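Local coordinates for protein DR2417 (Deinococcus radiodurans, PDB 4XWW) that degrades RNA as a metal-dependent 5'-3' exonuclease of the metallo-beta-lactamase superfamily, works as a homodimer, probably takes part in rRNA maturation and may also cut as an endonuclease, at residues Gln278-Gln281 and His285-Pro288; Leu301-Val306 and Ala333-Asp338; Ala382-Leu387 and Ala413-Thr418; Gly432-Leu437 and Arg443-Val448. All blocks are in the same frame, centred on the assembly; numbering follows the deposited sequence.

How the contacts relate
The four contacts follow one another along the chain without interleaving. Contacts 1 and 2 both belong to the beta-CASP domain, their centres about 26 Å apart. Contact 1 folds the end of helix 271-282 onto its own following loop, on the side facing the zinc site, whereas contact 2 ties two loops that lead into strands 306-310 and 339-342 of the parallel sheet. Contact 3 pairs helices 384-394 and 406-417. Contact 4, about 24 Å from it between centres, is a hairpin in the eight-stranded mixed sheet of the metallo-beta-lactamase part. Contacts 2 and 4 lie about 58 Å apart, centre to centre, on opposite sides of the chain's centre.

Contact 1: residues Gln278-Gln281 and His285-Pro288; sequences QAAQ and HMNP
The amide of Q281 meets the ring of P288 with its nitrogen: NE2 lies 3.3 Å from P288 CD and nearly as close to CG, and the proline lies over one face of the amide, at its nitrogen end. The other flat group is the H285 imidazole; the H285 side chain touches V249, L110 and P156, and its NE2 makes a weak hydrogen bond to D157. Between these groups the end of helix 271-282 folds onto the loop that follows. A280 O accepts two backbone bonds, from H285 N at 2.8 Å and from M286 N at 3.3 Å. Both donors come from the same face of the carbonyl; M286 N sits well above its plane. M286 points its CB at the helix, 3.6 Å from A280 CB, and the bend at chi3 (-76°) leaves CE 4.1 Å from that same A280 CB, while the side chain also packs on I252. Q281 CG rests 3.4 Å from M286 O. A water bridges Q281 O and N287 OD1. The chemistry is that of a helix end whose carbonyls find donors in the returning chain and in water, which ties the loop to the helix end; the H285 side chain is about 10 Å from that of the zinc ligand H84.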
loop_
_atom_site.group_PDB
_atom_site.type_symbol
_atom_site.label_atom_id
_atom_site.label_comp_id
_atom_site.label_asym_id
_atom_site.label_seq_id
_atom_site.Cartn_x
_atom_site.Cartn_y
_atom_site.Cartn_z
ATOM N N GLN A 278 -1.843 -17.777 -26.077
ATOM C CA GLN A 278 -1.868 -17.803 -27.533
ATOM C C GLN A 278 -0.500 -17.471 -28.101
ATOM O O GLN A 278 0.002 -18.190 -28.959
ATOM C CB GLN A 278 -2.908 -16.829 -28.079
ATOM C CG GLN A 278 -4.305 -17.397 -28.124
ATOM C CD GLN A 278 -5.314 -16.394 -28.644
ATOM O OE1 GLN A 278 -4.948 -15.313 -29.111
ATOM N NE2 GLN A 278 -6.594 -16.745 -28.564
ATOM N N ALA A 279 0.095 -16.387 -27.605
ATOM C CA ALA A 279 1.416 -15.956 -28.039
ATOM C C ALA A 279 2.491 -16.982 -27.685
ATOM O O ALA A 279 3.369 -17.256 -28.500
ATOM C CB ALA A 279 1.759 -14.596 -27.423
ATOM N N ALA A 280 2.431 -17.529 -26.468
ATOM C CA ALA A 280 3.402 -18.536 -26.040
ATOM C C ALA A 280 3.292 -19.801 -26.901
ATOM O O ALA A 280 4.301 -20.387 -27.271
ATOM C CB ALA A 280 3.217 -18.877 -24.574
ATOM N N GLN A 281 2.072 -20.229 -27.206
ATOM C CA GLN A 281 1.923 -21.425 -28.044
ATOM C C GLN A 281 2.407 -21.171 -29.466
ATOM O O GLN A 281 3.073 -22.026 -30.062
ATOM C CB GLN A 281 0.470 -21.902 -28.049
ATOM C CG GLN A 281 0.021 -22.545 -26.732
ATOM C CD GLN A 281 -1.375 -23.132 -26.829
ATOM O OE1 GLN A 281 -2.362 -22.436 -26.639
ATOM N NE2 GLN A 281 -1.458 -24.408 -27.155
ATOM N N HIS A 285 6.691 -21.840 -26.824
ATOM C CA HIS A 285 7.083 -21.848 -25.418
ATOM C C HIS A 285 6.072 -22.534 -24.518
ATOM O O HIS A 285 6.391 -22.898 -23.396
ATOM C CB HIS A 285 7.322 -20.418 -24.922
ATOM C CG HIS A 285 8.414 -19.723 -25.663
ATOM N ND1 HIS A 285 9.741 -20.052 -25.512
ATOM C CD2 HIS A 285 8.377 -18.722 -26.581
ATOM C CE1 HIS A 285 10.480 -19.294 -26.306
ATOM N NE2 HIS A 285 9.672 -18.473 -26.959
ATOM N N MET A 286 4.857 -22.706 -25.020
ATOM C CA MET A 286 3.807 -23.362 -24.246
ATOM C C MET A 286 3.220 -24.510 -25.040
ATOM O O MET A 286 2.813 -24.331 -26.186
ATOM C CB MET A 286 2.710 -22.378 -23.860
ATOM C CG MET A 286 1.713 -22.941 -22.838
ATOM S SD MET A 286 0.375 -21.791 -22.464
ATOM C CE MET A 286 1.245 -20.619 -21.397
ATOM N N ASN A 287 3.167 -25.681 -24.412
ATOM C CA ASN A 287 2.691 -26.893 -25.053
ATOM C C ASN A 287 1.813 -27.690 -24.093
ATOM O O ASN A 287 2.302 -28.506 -23.322
ATOM C CB ASN A 287 3.877 -27.736 -25.532
ATOM C CG ASN A 287 4.774 -26.982 -26.497
ATOM O OD1 ASN A 287 4.482 -26.903 -27.691
ATOM N ND2 ASN A 287 5.870 -26.418 -25.986
ATOM N N PRO A 288 0.507 -27.431 -24.122
ATOM C CA PRO A 288 -0.408 -28.116 -23.206
ATOM C C PRO A 288 -0.457 -29.601 -23.539
ATOM O O PRO A 288 -0.688 -29.954 -24.691
ATOM C CB PRO A 288 -1.763 -27.440 -23.469
ATOM C CG PRO A 288 -1.439 -26.177 -24.208
ATOM C CD PRO A 288 -0.177 -26.437 -24.960
HETATM O O HOH W 1 3.614 -24.603 -29.517
#

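Contact 2: residues Leu301-Val306 and Ala333-Asp338; sequences LQDQQV and ALRRGD
R335 reaches across to D303 and grips it with both terminal nitrogens. From its CB, which points at the 301-306 loop, the chain starts with CG between the backbone N and the carbonyl carbon (chi1 46°), then runs extended through CD to NE. The guanidinium at the tip does the touching. CZ stays 3.6 Å from D303 OD2, NH1 donates to that same OD2 at 2.7 Å, and NH2 donates to D303 OD1 at 3.1 Å in an almost straight bond. This is an end-on, two-pronged salt bridge. It is not flat: the two groups are turned 31° against each other, and although the carboxylate comes in at the guanidinium edge, NH1 approaches OD2 from above the carboxylate plane, and OD1 is met on its syn side, also well out of plane. The two side chains come from opposite directions and bridge loops whose nearest CA atoms, those of D303 and D338, are 8.5 Å apart.

Behind the arginine its own backbone is held as well. R335 N donates to D338 OD2 and D338 N returns a bond to R335 O, closing a type II beta turn with G337 in its third position. D338 also forms a salt bridge with R239, whose side chain touches both D303 and R335. The bridge thus joins, at the surface, the loops that enter strands 306-310 and 339-342, which flank strand 240-243 in the parallel alpha/beta sheet of the beta-CASP domain.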
loop_
_atom_site.group_PDB
_atom_site.type_symbol
_atom_site.label_atom_id
_atom_site.label_comp_id
_atom_site.label_asym_id
_atom_site.label_seq_id
_atom_site.Cartn_x
_atom_site.Cartn_y
_atom_site.Cartn_z
ATOM N N LEU A 301 -16.956 -32.668 -14.993
ATOM C CA LEU A 301 -15.991 -33.487 -14.266
ATOM C C LEU A 301 -16.161 -33.422 -12.740
ATOM O O LEU A 301 -16.850 -32.547 -12.222
ATOM C CB LEU A 301 -14.575 -33.044 -14.644
ATOM C CG LEU A 301 -14.230 -32.942 -16.139
ATOM C CD1 LEU A 301 -12.778 -32.487 -16.345
ATOM C CD2 LEU A 301 -14.492 -34.265 -16.800
ATOM N N GLN A 302 -15.545 -34.358 -12.022
ATOM C CA GLN A 302 -15.553 -34.303 -10.562
ATOM C C GLN A 302 -14.619 -33.192 -10.112
ATOM O O GLN A 302 -13.665 -32.870 -10.806
ATOM C CB GLN A 302 -15.123 -35.631 -9.945
ATOM C CG GLN A 302 -15.973 -36.801 -10.372
ATOM C CD GLN A 302 -17.447 -36.569 -10.112
ATOM O OE1 GLN A 302 -18.208 -36.286 -11.039
ATOM N NE2 GLN A 302 -17.863 -36.699 -8.849
ATOM N N ASP A 303 -14.895 -32.628 -8.940
ATOM C CA ASP A 303 -14.128 -31.492 -8.429
ATOM C C ASP A 303 -12.614 -31.716 -8.470
ATOM O O ASP A 303 -11.849 -30.836 -8.897
ATOM C CB ASP A 303 -14.567 -31.175 -6.987
ATOM C CG ASP A 303 -15.941 -30.513 -6.918
ATOM O OD1 ASP A 303 -16.466 -30.114 -7.979
ATOM O OD2 ASP A 303 -16.506 -30.410 -5.796
ATOM N N GLN A 304 -12.170 -32.906 -8.075
ATOM C CA GLN A 304 -10.724 -33.143 -7.961
ATOM C C GLN A 304 -10.038 -33.301 -9.326
ATOM O O GLN A 304 -8.823 -33.493 -9.400
ATOM C CB GLN A 304 -10.467 -34.374 -7.087
ATOM C CG GLN A 304 -11.046 -35.661 -7.644
ATOM C CD GLN A 304 -12.459 -35.986 -7.141
ATOM O OE1 GLN A 304 -13.311 -35.105 -6.979
ATOM N NE2 GLN A 304 -12.705 -37.265 -6.898
ATOM N N GLN A 305 -10.816 -33.201 -10.401
ATOM C CA GLN A 305 -10.280 -33.301 -11.758
ATOM C C GLN A 305 -10.103 -31.939 -12.415
ATOM O O GLN A 305 -9.850 -31.839 -13.622
ATOM C CB GLN A 305 -11.188 -34.157 -12.633
ATOM C CG GLN A 305 -11.468 -35.537 -12.095
ATOM C CD GLN A 305 -12.316 -36.347 -13.045
ATOM O OE1 GLN A 305 -13.526 -36.130 -13.162
ATOM N NE2 GLN A 305 -11.685 -37.278 -13.746
ATOM N N VAL A 306 -10.253 -30.880 -11.632
ATOM C CA VAL A 306 -10.362 -29.558 -12.231
ATOM C C VAL A 306 -9.299 -28.571 -11.739
ATOM O O VAL A 306 -9.052 -28.457 -10.540
ATOM C CB VAL A 306 -11.768 -28.996 -11.960
ATOM C CG1 VAL A 306 -11.883 -27.591 -12.461
ATOM C CG2 VAL A 306 -12.825 -29.885 -12.625
ATOM N N ALA A 333 -18.754 -20.173 -9.271
ATOM C CA ALA A 333 -18.927 -19.742 -7.891
ATOM C C ALA A 333 -18.047 -20.545 -6.936
ATOM O O ALA A 333 -18.123 -21.769 -6.901
ATOM C CB ALA A 333 -20.388 -19.862 -7.488
ATOM N N LEU A 334 -17.216 -19.846 -6.161
ATOM C CA LEU A 334 -16.386 -20.493 -5.149
ATOM C C LEU A 334 -17.237 -21.094 -4.034
ATOM O O LEU A 334 -18.363 -20.647 -3.789
ATOM C CB LEU A 334 -15.388 -19.500 -4.554
ATOM C CG LEU A 334 -14.326 -18.987 -5.535
ATOM C CD1 LEU A 334 -13.289 -18.156 -4.821
ATOM C CD2 LEU A 334 -13.652 -20.130 -6.264
ATOM N N ARG A 335 -16.696 -22.110 -3.363
ATOM C CA ARG A 335 -17.387 -22.746 -2.234
ATOM C C ARG A 335 -16.388 -23.415 -1.290
ATOM O O ARG A 335 -15.237 -23.677 -1.675
ATOM C CB ARG A 335 -18.418 -23.771 -2.733
ATOM C CG ARG A 335 -17.922 -24.722 -3.824
ATOM C CD ARG A 335 -19.004 -25.757 -4.184
ATOM N NE ARG A 335 -18.908 -26.227 -5.569
ATOM C CZ ARG A 335 -18.173 -27.261 -5.966
ATOM N NH1 ARG A 335 -17.454 -27.949 -5.090
ATOM N NH2 ARG A 335 -18.166 -27.623 -7.243
ATOM N N ARG A 336 -16.828 -23.695 -0.064
ATOM C CA ARG A 336 -15.999 -24.436 0.885
ATOM C C ARG A 336 -15.530 -25.735 0.267
ATOM O O ARG A 336 -16.342 -26.483 -0.259
ATOM C CB ARG A 336 -16.765 -24.750 2.162
ATOM C CG ARG A 336 -16.571 -23.761 3.259
ATOM C CD ARG A 336 -17.476 -24.028 4.455
ATOM N NE ARG A 336 -18.117 -22.777 4.837
ATOM C CZ ARG A 336 -17.487 -21.802 5.477
ATOM N NH1 ARG A 336 -16.218 -21.956 5.825
ATOM N NH2 ARG A 336 -18.130 -20.685 5.786
ATOM N N GLY A 337 -14.233 -26.010 0.351
ATOM C CA GLY A 337 -13.673 -27.194 -0.265
ATOM C C GLY A 337 -12.758 -26.843 -1.425
ATOM O O GLY A 337 -11.811 -27.570 -1.708
ATOM N N ASP A 338 -13.050 -25.736 -2.103
ATOM C CA ASP A 338 -12.135 -25.202 -3.119
ATOM C C ASP A 338 -10.797 -24.798 -2.519
ATOM O O ASP A 338 -10.721 -24.362 -1.366
ATOM C CB ASP A 338 -12.738 -23.975 -3.832
ATOM C CG ASP A 338 -13.914 -24.327 -4.745
ATOM O OD1 ASP A 338 -14.013 -25.496 -5.165
ATOM O OD2 ASP A 338 -14.766 -23.451 -5.020
#

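Contact 3: residues Ala382-Leu387 and Ala413-Thr418; sequences ASQEEL and AKLAQT
L415 is the one residue of 413-418 to touch 382-387, in a small helix-to-helix contact between the start of helix 384-394 and the last turns of helix 406-417. Strand 398-402 lies between them in sequence, so this is an alpha-beta-alpha unit, and its strand belongs to one of the sheets of the metallo-beta-lactamase fold. Taking the second segment in order, the contact begins where L415 turns its CB toward the partner helix. With CG anti to the backbone N (chi1 178°), and CD2 in turn anti to CA, that methyl is the branch that reaches farthest out. It comes 3.8 Å from L387 CB and 4.0 Å from Q384 CB, settling between the two side-chain bases as the Q384 and L415 chains pass at a slant. The polar end of Q384 is occupied in another direction, its NE2 bonding to A213 O. L387, which is buried, has its side chain about 5 Å from that of D209, the predicted proton donor, so the contact lies next to the probable active site. Farther along, T418 folds back on the helix: both its N and its OG1 donate to L415 O, the hydroxyl at 2.8 Å on a lone pair. Across the interface, L415 CD2 also rests 3.5 Å from the backbone oxygen Q384 O.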
loop_
_atom_site.group_PDB
_atom_site.type_symbol
_atom_site.label_atom_id
_atom_site.label_comp_id
_atom_site.label_asym_id
_atom_site.label_seq_id
_atom_site.Cartn_x
_atom_site.Cartn_y
_atom_site.Cartn_z
ATOM N N ALA A 382 17.188 -11.530 -10.058
ATOM C CA ALA A 382 18.363 -11.919 -9.277
ATOM C C ALA A 382 18.463 -11.292 -7.908
ATOM O O ALA A 382 18.369 -10.076 -7.778
ATOM C CB ALA A 382 19.613 -11.558 -10.059
ATOM N N SER A 383 18.734 -12.121 -6.905
ATOM C CA SER A 383 19.082 -11.625 -5.586
ATOM C C SER A 383 20.596 -11.402 -5.542
ATOM O O SER A 383 21.281 -11.568 -6.558
ATOM C CB SER A 383 18.617 -12.614 -4.521
ATOM O OG SER A 383 17.207 -12.738 -4.582
ATOM N N GLN A 384 21.112 -11.030 -4.372
ATOM C CA GLN A 384 22.511 -10.593 -4.252
ATOM C C GLN A 384 23.544 -11.608 -4.756
ATOM O O GLN A 384 24.520 -11.220 -5.415
ATOM C CB GLN A 384 22.829 -10.228 -2.782
ATOM C CG GLN A 384 22.143 -8.949 -2.326
ATOM C CD GLN A 384 22.332 -8.657 -0.835
ATOM O OE1 GLN A 384 22.951 -9.433 -0.111
ATOM N NE2 GLN A 384 21.779 -7.538 -0.380
ATOM N N GLU A 385 23.364 -12.894 -4.450
ATOM C CA GLU A 385 24.359 -13.875 -4.902
ATOM C C GLU A 385 24.458 -13.875 -6.425
ATOM O O GLU A 385 25.564 -13.945 -6.996
ATOM C CB GLU A 385 24.014 -15.280 -4.388
ATOM C CG GLU A 385 24.459 -15.515 -2.966
ATOM C CD GLU A 385 24.113 -16.905 -2.477
ATOM O OE1 GLU A 385 23.874 -17.798 -3.327
ATOM O OE2 GLU A 385 24.068 -17.094 -1.243
ATOM N N GLU A 386 23.303 -13.771 -7.080
ATOM C CA GLU A 386 23.281 -13.786 -8.533
ATOM C C GLU A 386 23.849 -12.496 -9.102
ATOM O O GLU A 386 24.625 -12.526 -10.060
ATOM C CB GLU A 386 21.868 -14.029 -9.034
ATOM C CG GLU A 386 21.306 -15.361 -8.575
ATOM C CD GLU A 386 19.809 -15.287 -8.388
ATOM O OE1 GLU A 386 19.380 -14.907 -7.274
ATOM O OE2 GLU A 386 19.072 -15.567 -9.364
ATOM N N LEU A 387 23.502 -11.370 -8.495
ATOM C CA LEU A 387 24.087 -10.095 -8.921
ATOM C C LEU A 387 25.612 -10.117 -8.764
ATOM O O LEU A 387 26.343 -9.621 -9.632
ATOM C CB LEU A 387 23.473 -8.924 -8.120
ATOM C CG LEU A 387 21.954 -8.771 -8.259
ATOM C CD1 LEU A 387 21.434 -7.625 -7.369
ATOM C CD2 LEU A 387 21.617 -8.558 -9.744
ATOM N N ALA A 413 25.214 -1.013 -5.799
ATOM C CA ALA A 413 26.538 -0.401 -5.821
ATOM C C ALA A 413 27.359 -0.865 -4.615
ATOM O O ALA A 413 28.541 -1.176 -4.734
ATOM C CB ALA A 413 26.413 1.131 -5.845
ATOM N N LYS A 414 26.722 -0.910 -3.450
ATOM C CA LYS A 414 27.402 -1.347 -2.229
ATOM C C LYS A 414 27.815 -2.812 -2.295
ATOM O O LYS A 414 28.909 -3.173 -1.849
ATOM C CB LYS A 414 26.498 -1.132 -1.013
ATOM C CG LYS A 414 26.305 0.339 -0.636
ATOM C CD LYS A 414 25.478 0.468 0.643
ATOM C CE LYS A 414 25.057 1.909 0.895
ATOM N NZ LYS A 414 26.225 2.818 1.026
ATOM N N LEU A 415 26.945 -3.644 -2.859
ATOM C CA LEU A 415 27.275 -5.051 -3.085
ATOM C C LEU A 415 28.555 -5.172 -3.929
ATOM O O LEU A 415 29.446 -5.969 -3.637
ATOM C CB LEU A 415 26.120 -5.772 -3.782
ATOM C CG LEU A 415 26.362 -7.242 -4.116
ATOM C CD1 LEU A 415 26.560 -8.063 -2.850
ATOM C CD2 LEU A 415 25.187 -7.795 -4.928
ATOM N N ALA A 416 28.651 -4.355 -4.968
ATOM C CA ALA A 416 29.802 -4.405 -5.854
ATOM C C ALA A 416 31.096 -4.101 -5.090
ATOM O O ALA A 416 32.134 -4.698 -5.349
ATOM C CB ALA A 416 29.618 -3.431 -7.020
ATOM N N GLN A 417 31.010 -3.206 -4.114
ATOM C CA GLN A 417 32.184 -2.799 -3.341
ATOM C C GLN A 417 32.739 -3.898 -2.437
ATOM O O GLN A 417 33.883 -3.802 -1.991
ATOM C CB GLN A 417 31.856 -1.559 -2.504
ATOM C CG GLN A 417 31.738 -0.284 -3.315
ATOM C CD GLN A 417 32.980 -0.026 -4.138
ATOM O OE1 GLN A 417 34.099 -0.109 -3.635
ATOM N NE2 GLN A 417 32.792 0.269 -5.414
ATOM N N THR A 418 31.943 -4.934 -2.179
ATOM C CA THR A 418 32.333 -6.006 -1.248
ATOM C C THR A 418 33.075 -7.137 -1.963
ATOM O O THR A 418 33.645 -8.013 -1.310
ATOM C CB THR A 418 31.109 -6.628 -0.499
ATOM O OG1 THR A 418 30.312 -7.395 -1.408
ATOM C CG2 THR A 418 30.242 -5.556 0.210
#

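Contact 4: residues Gly432-Leu437 and Arg443-Val448; sequences GDIVNL and RVSGTV
I434 and V448 pack against each other in the closer part of this beta hairpin, strands 433-438 and 441-447 of the eight-stranded mixed sheet; 441-447 is the edge strand within the chain, and 433-438 joins it to strand 19-23. I434 CD1 comes 3.7 Å from V448 CG1, the two side chains crossing at about a right angle, and V448 leans in turn on I22. The backbone pairing is antiparallel and firm toward the turn, where N436 N donates to R443 O at 2.6 Å and R443 N returns a bond to N436 O. On this same face as I434 and N436, R443 sends its NE to a salt bridge with E441. Midway, S445 and G446 both stand opposite I434, a beta bulge: S445 N bonds to I434 O, and I434 N to G446 O. The short segments make an angle of 132°, well away from strictly antiparallel.

The other face, with D433, V435, V444 and T447, is looser. V444 and T447 are exposed, and V435 CG2 only reaches V444 CG2 at 4.5 Å. D433 passes V444 at a slant, its CG 3.9 Å from V444 CG1, while D433 OD2 takes a hydrogen bond from K430 N. The hairpin closes tightly at its open end, where V448 N meets G432 O at 2.8 Å on a lone pair in the carbonyl plane, with V448 CG2 3.6 Å from that same G432 O.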
loop_
_atom_site.group_PDB
_atom_site.type_symbol
_atom_site.label_atom_id
_atom_site.label_comp_id
_atom_site.label_asym_id
_atom_site.label_seq_id
_atom_site.Cartn_x
_atom_site.Cartn_y
_atom_site.Cartn_z
ATOM N N GLY A 432 17.230 11.031 -17.748
ATOM C CA GLY A 432 17.678 12.291 -18.328
ATOM C C GLY A 432 19.167 12.549 -18.191
ATOM O O GLY A 432 19.697 13.442 -18.841
ATOM N N ASP A 433 19.857 11.767 -17.369
ATOM C CA ASP A 433 21.306 11.951 -17.234
ATOM C C ASP A 433 22.019 11.619 -18.537
ATOM O O ASP A 433 21.688 10.629 -19.205
ATOM C CB ASP A 433 21.897 11.065 -16.133
ATOM C CG ASP A 433 21.685 11.615 -14.745
ATOM O OD1 ASP A 433 21.225 12.769 -14.606
ATOM O OD2 ASP A 433 22.008 10.881 -13.790
ATOM N N ILE A 434 23.003 12.436 -18.894
ATOM C CA ILE A 434 23.926 12.062 -19.953
ATOM C C ILE A 434 25.138 11.431 -19.289
ATOM O O ILE A 434 25.916 12.113 -18.623
ATOM C CB ILE A 434 24.370 13.268 -20.820
ATOM C CG1 ILE A 434 23.157 14.017 -21.365
ATOM C CG2 ILE A 434 25.253 12.794 -21.951
ATOM C CD1 ILE A 434 23.485 15.399 -21.880
ATOM N N VAL A 435 25.283 10.119 -19.424
ATOM C CA VAL A 435 26.430 9.462 -18.826
ATOM C C VAL A 435 27.506 9.310 -19.895
ATOM O O VAL A 435 27.318 8.606 -20.893
ATOM C CB VAL A 435 26.064 8.093 -18.225
ATOM C CG1 VAL A 435 27.287 7.462 -17.564
ATOM C CG2 VAL A 435 24.924 8.252 -17.203
ATOM N N ASN A 436 28.628 9.993 -19.703
ATOM C CA ASN A 436 29.702 9.924 -20.684
ATOM C C ASN A 436 30.645 8.775 -20.419
ATOM O O ASN A 436 31.131 8.598 -19.310
ATOM C CB ASN A 436 30.477 11.235 -20.725
ATOM C CG ASN A 436 29.941 12.170 -21.770
ATOM O OD1 ASN A 436 28.999 12.913 -21.522
ATOM N ND2 ASN A 436 30.510 12.108 -22.962
ATOM N N LEU A 437 30.912 7.999 -21.461
ATOM C CA LEU A 437 31.710 6.801 -21.300
ATOM C C LEU A 437 32.833 6.775 -22.325
ATOM O O LEU A 437 32.596 6.890 -23.525
ATOM C CB LEU A 437 30.828 5.552 -21.425
ATOM C CG LEU A 437 31.527 4.193 -21.314
ATOM C CD1 LEU A 437 31.834 3.894 -19.866
ATOM C CD2 LEU A 437 30.693 3.082 -21.923
ATOM N N ARG A 443 31.334 9.659 -16.348
ATOM C CA ARG A 443 30.777 10.766 -15.579
ATOM C C ARG A 443 29.464 11.252 -16.168
ATOM O O ARG A 443 29.193 11.060 -17.352
ATOM C CB ARG A 443 31.775 11.928 -15.535
ATOM C CG ARG A 443 32.126 12.422 -16.913
ATOM C CD ARG A 443 33.109 13.581 -16.907
ATOM N NE ARG A 443 33.208 14.156 -18.244
ATOM C CZ ARG A 443 32.567 15.252 -18.638
ATOM N NH1 ARG A 443 31.790 15.912 -17.792
ATOM N NH2 ARG A 443 32.712 15.693 -19.882
ATOM N N VAL A 444 28.659 11.896 -15.336
ATOM C CA VAL A 444 27.461 12.568 -15.810
ATOM C C VAL A 444 27.838 13.965 -16.290
ATOM O O VAL A 444 28.287 14.793 -15.492
ATOM C CB VAL A 444 26.388 12.683 -14.716
ATOM C CG1 VAL A 444 25.159 13.396 -15.276
ATOM C CG2 VAL A 444 26.017 11.293 -14.137
ATOM N N SER A 445 27.645 14.229 -17.578
ATOM C CA SER A 445 28.133 15.462 -18.197
ATOM C C SER A 445 27.050 16.504 -18.469
ATOM O O SER A 445 27.341 17.593 -18.958
ATOM C CB SER A 445 28.845 15.135 -19.501
ATOM O OG SER A 445 27.955 14.559 -20.447
ATOM N N GLY A 446 25.805 16.170 -18.158
ATOM C CA GLY A 446 24.700 17.075 -18.409
ATOM C C GLY A 446 23.397 16.311 -18.322
ATOM O O GLY A 446 23.402 15.126 -18.002
ATOM N N THR A 447 22.284 16.984 -18.601
ATOM C CA THR A 447 20.976 16.335 -18.558
ATOM C C THR A 447 20.197 16.678 -19.819
ATOM O O THR A 447 20.497 17.662 -20.494
ATOM C CB THR A 447 20.155 16.731 -17.287
ATOM O OG1 THR A 447 19.913 18.141 -17.264
ATOM C CG2 THR A 447 20.892 16.336 -16.026
ATOM N N VAL A 448 19.224 15.836 -20.151
ATOM C CA VAL A 448 18.305 16.087 -21.256
ATOM C C VAL A 448 16.886 15.996 -20.707
ATOM O O VAL A 448 16.687 15.505 -19.601
ATOM C CB VAL A 448 18.489 15.082 -22.418
ATOM C CG1 VAL A 448 19.927 15.082 -22.893
ATOM C CG2 VAL A 448 18.059 13.677 -21.994
#